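Local coordinates for ileal bile acid-binding protein (Danio rerio, PDB 3ELX) that binds bile acids such as cholate, probably carrying them through the cytoplasm, and may bind fatty acids, at residues T95-P99 and K100-T104. Numbering follows the deposited sequence.
Sequences TISFP and KYQQT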
loop_
_atom_site.group_PDB
_atom_site.type_symbol
_atom_site.label_atom_id
_atom_site.label_comp_id
_atom_site.label_asym_id
_atom_site.label_seq_id
_atom_site.Cartn_x
_atom_site.Cartn_y
_atom_site.Cartn_z
ATOM N N THR A 95 -5.577 4.981 -7.196
ATOM C CA THR A 95 -6.197 3.663 -7.123
ATOM C C THR A 95 -5.323 2.684 -7.887
ATOM O O THR A 95 -5.065 2.858 -9.085
ATOM C CB THR A 95 -7.641 3.647 -7.695
ATOM O OG1 THR A 95 -8.482 4.498 -6.906
ATOM C CG2 THR A 95 -8.217 2.228 -7.662
ATOM N N ILE A 96 -4.866 1.662 -7.178
ATOM C CA ILE A 96 -4.099 0.585 -7.782
ATOM C C ILE A 96 -4.957 -0.659 -7.677
ATOM O O ILE A 96 -5.363 -1.058 -6.579
ATOM C CB ILE A 96 -2.760 0.329 -7.062
ATOM C CG1 ILE A 96 -1.957 1.633 -6.944
ATOM C CG2 ILE A 96 -1.978 -0.767 -7.796
ATOM C CD1 ILE A 96 -0.628 1.477 -6.201
ATOM N N SER A 97 -5.234 -1.251 -8.830
ATOM C CA SER A 97 -6.050 -2.446 -8.887
ATOM C C SER A 97 -5.130 -3.666 -8.861
ATOM O O SER A 97 -4.686 -4.169 -9.902
ATOM C CB SER A 97 -6.956 -2.415 -10.126
ATOM O OG SER A 97 -7.755 -1.233 -10.107
ATOM N N PHE A 98 -4.828 -4.138 -7.652
ATOM C CA PHE A 98 -4.003 -5.338 -7.498
ATOM C C PHE A 98 -4.789 -6.620 -7.800
ATOM O O PHE A 98 -6.019 -6.631 -7.774
ATOM C CB PHE A 98 -3.462 -5.439 -6.070
ATOM C CG PHE A 98 -2.330 -4.502 -5.759
ATOM C CD1 PHE A 98 -1.023 -4.841 -6.080
ATOM C CD2 PHE A 98 -2.566 -3.304 -5.091
ATOM C CE1 PHE A 98 0.034 -3.980 -5.766
ATOM C CE2 PHE A 98 -1.517 -2.444 -4.772
ATOM C CZ PHE A 98 -0.216 -2.784 -5.124
ATOM N N PRO A 99 -4.081 -7.727 -8.076
ATOM C CA PRO A 99 -4.778 -8.994 -8.268
ATOM C C PRO A 99 -5.789 -9.353 -7.169
ATOM O O PRO A 99 -6.915 -9.754 -7.480
ATOM C CB PRO A 99 -3.629 -10.001 -8.291
ATOM C CG PRO A 99 -2.545 -9.241 -8.978
ATOM C CD PRO A 99 -2.630 -7.873 -8.314
ATOM N N LYS A 100 -5.396 -9.179 -5.912
ATOM C CA LYS A 100 -6.180 -9.683 -4.773
ATOM C C LYS A 100 -7.040 -8.638 -4.055
ATOM O O LYS A 100 -7.855 -8.987 -3.204
ATOM C CB LYS A 100 -5.251 -10.368 -3.757
ATOM C CG LYS A 100 -4.888 -11.808 -4.135
ATOM C CD LYS A 100 -4.461 -12.630 -2.924
ATOM C CE LYS A 100 -2.951 -12.812 -2.868
ATOM N NZ LYS A 100 -2.520 -13.969 -3.704
ATOM N N TYR A 101 -6.858 -7.363 -4.377
ATOM C CA TYR A 101 -7.565 -6.302 -3.653
ATOM C C TYR A 101 -7.431 -4.980 -4.387
ATOM O O TYR A 101 -6.588 -4.842 -5.282
ATOM C CB TYR A 101 -7.035 -6.155 -2.213
ATOM C CG TYR A 101 -5.542 -5.891 -2.123
ATOM C CD1 TYR A 101 -5.046 -4.600 -2.036
ATOM C CD2 TYR A 101 -4.630 -6.949 -2.121
ATOM C CE1 TYR A 101 -3.666 -4.357 -1.960
ATOM C CE2 TYR A 101 -3.259 -6.723 -2.047
ATOM C CZ TYR A 101 -2.785 -5.428 -1.962
ATOM O OH TYR A 101 -1.420 -5.217 -1.882
ATOM N N GLN A 102 -8.284 -4.027 -4.017
ATOM C CA GLN A 102 -8.189 -2.657 -4.513
ATOM C C GLN A 102 -7.439 -1.831 -3.493
ATOM O O GLN A 102 -7.694 -1.962 -2.295
ATOM C CB GLN A 102 -9.584 -2.058 -4.695
ATOM C CG GLN A 102 -10.326 -2.630 -5.883
ATOM C CD GLN A 102 -9.563 -2.431 -7.179
ATOM O OE1 GLN A 102 -9.065 -3.393 -7.771
ATOM N NE2 GLN A 102 -9.459 -1.181 -7.619
ATOM N N GLN A 103 -6.507 -1.004 -3.961
ATOM C CA GLN A 103 -5.732 -0.141 -3.058
ATOM C C GLN A 103 -6.002 1.310 -3.392
ATOM O O GLN A 103 -5.858 1.705 -4.537
ATOM C CB GLN A 103 -4.238 -0.394 -3.252
ATOM C CG GLN A 103 -3.366 0.417 -2.327
ATOM C CD GLN A 103 -3.539 -0.024 -0.900
ATOM O OE1 GLN A 103 -3.788 -1.194 -0.634
ATOM N NE2 GLN A 103 -3.445 0.917 0.031
ATOM N N THR A 104 -6.402 2.107 -2.403
ATOM C CA THR A 104 -6.544 3.549 -2.624
ATOM C C THR A 104 -5.618 4.252 -1.660
ATOM O O THR A 104 -5.532 3.872 -0.496
ATOM C CB THR A 104 -7.977 4.062 -2.410
ATOM O OG1 THR A 104 -8.319 3.967 -1.022
ATOM C CG2 THR A 104 -8.957 3.272 -3.244
#
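Ile-96 and Gln-103 form the hydrogen-bonded pair of a local beta-hairpin contact, where strand 93-97 turns over at Phe-98 to Tyr-101 and returns as strand 102-108. Two backbone bonds join this pair, Ile-96 N to Gln-103 O at 2.8 Å and Gln-103 N to Ile-96 O at 2.9 Å, and the short strands run antiparallel at 164°. Next along, Ser-97 and Gln-102 form a non-hydrogen-bonded pair that is tied through side chains instead. The Gln-102 chain bends at its second torsion (chi2 -58°), bringing its amide back across to Ser-97, and NE2 gives a fairly straight bond to Ser-97 OG (3.0 Å), which lies in the amide plane. With an alanine here, Ser-97 OG would probably lose this donor and a gap would open beside Thr-95 CG2, against which NE2 also rests. On the other face of the hairpin, the rings of Phe-98 and Tyr-101 lie side by side, 26° from parallel but slid apart; Phe-98 CB sits over the centre of the tyrosine ring, 4.1 Å from its centroid. The tyrosine OH in turn stands over one face of the Phe-98 ring, Ile-96 CG2 lies over the rim of the opposite face, and Gln-103 CB meets the edge. Phe-21 of helix 18-24 packs edge-to-face on Tyr-101, a residue that contacts cholate in a complex of this protein. Hairpins joining sequence-adjacent strands in this way build the antiparallel up-and-down beta-barrel of the fatty-acid-binding-protein family.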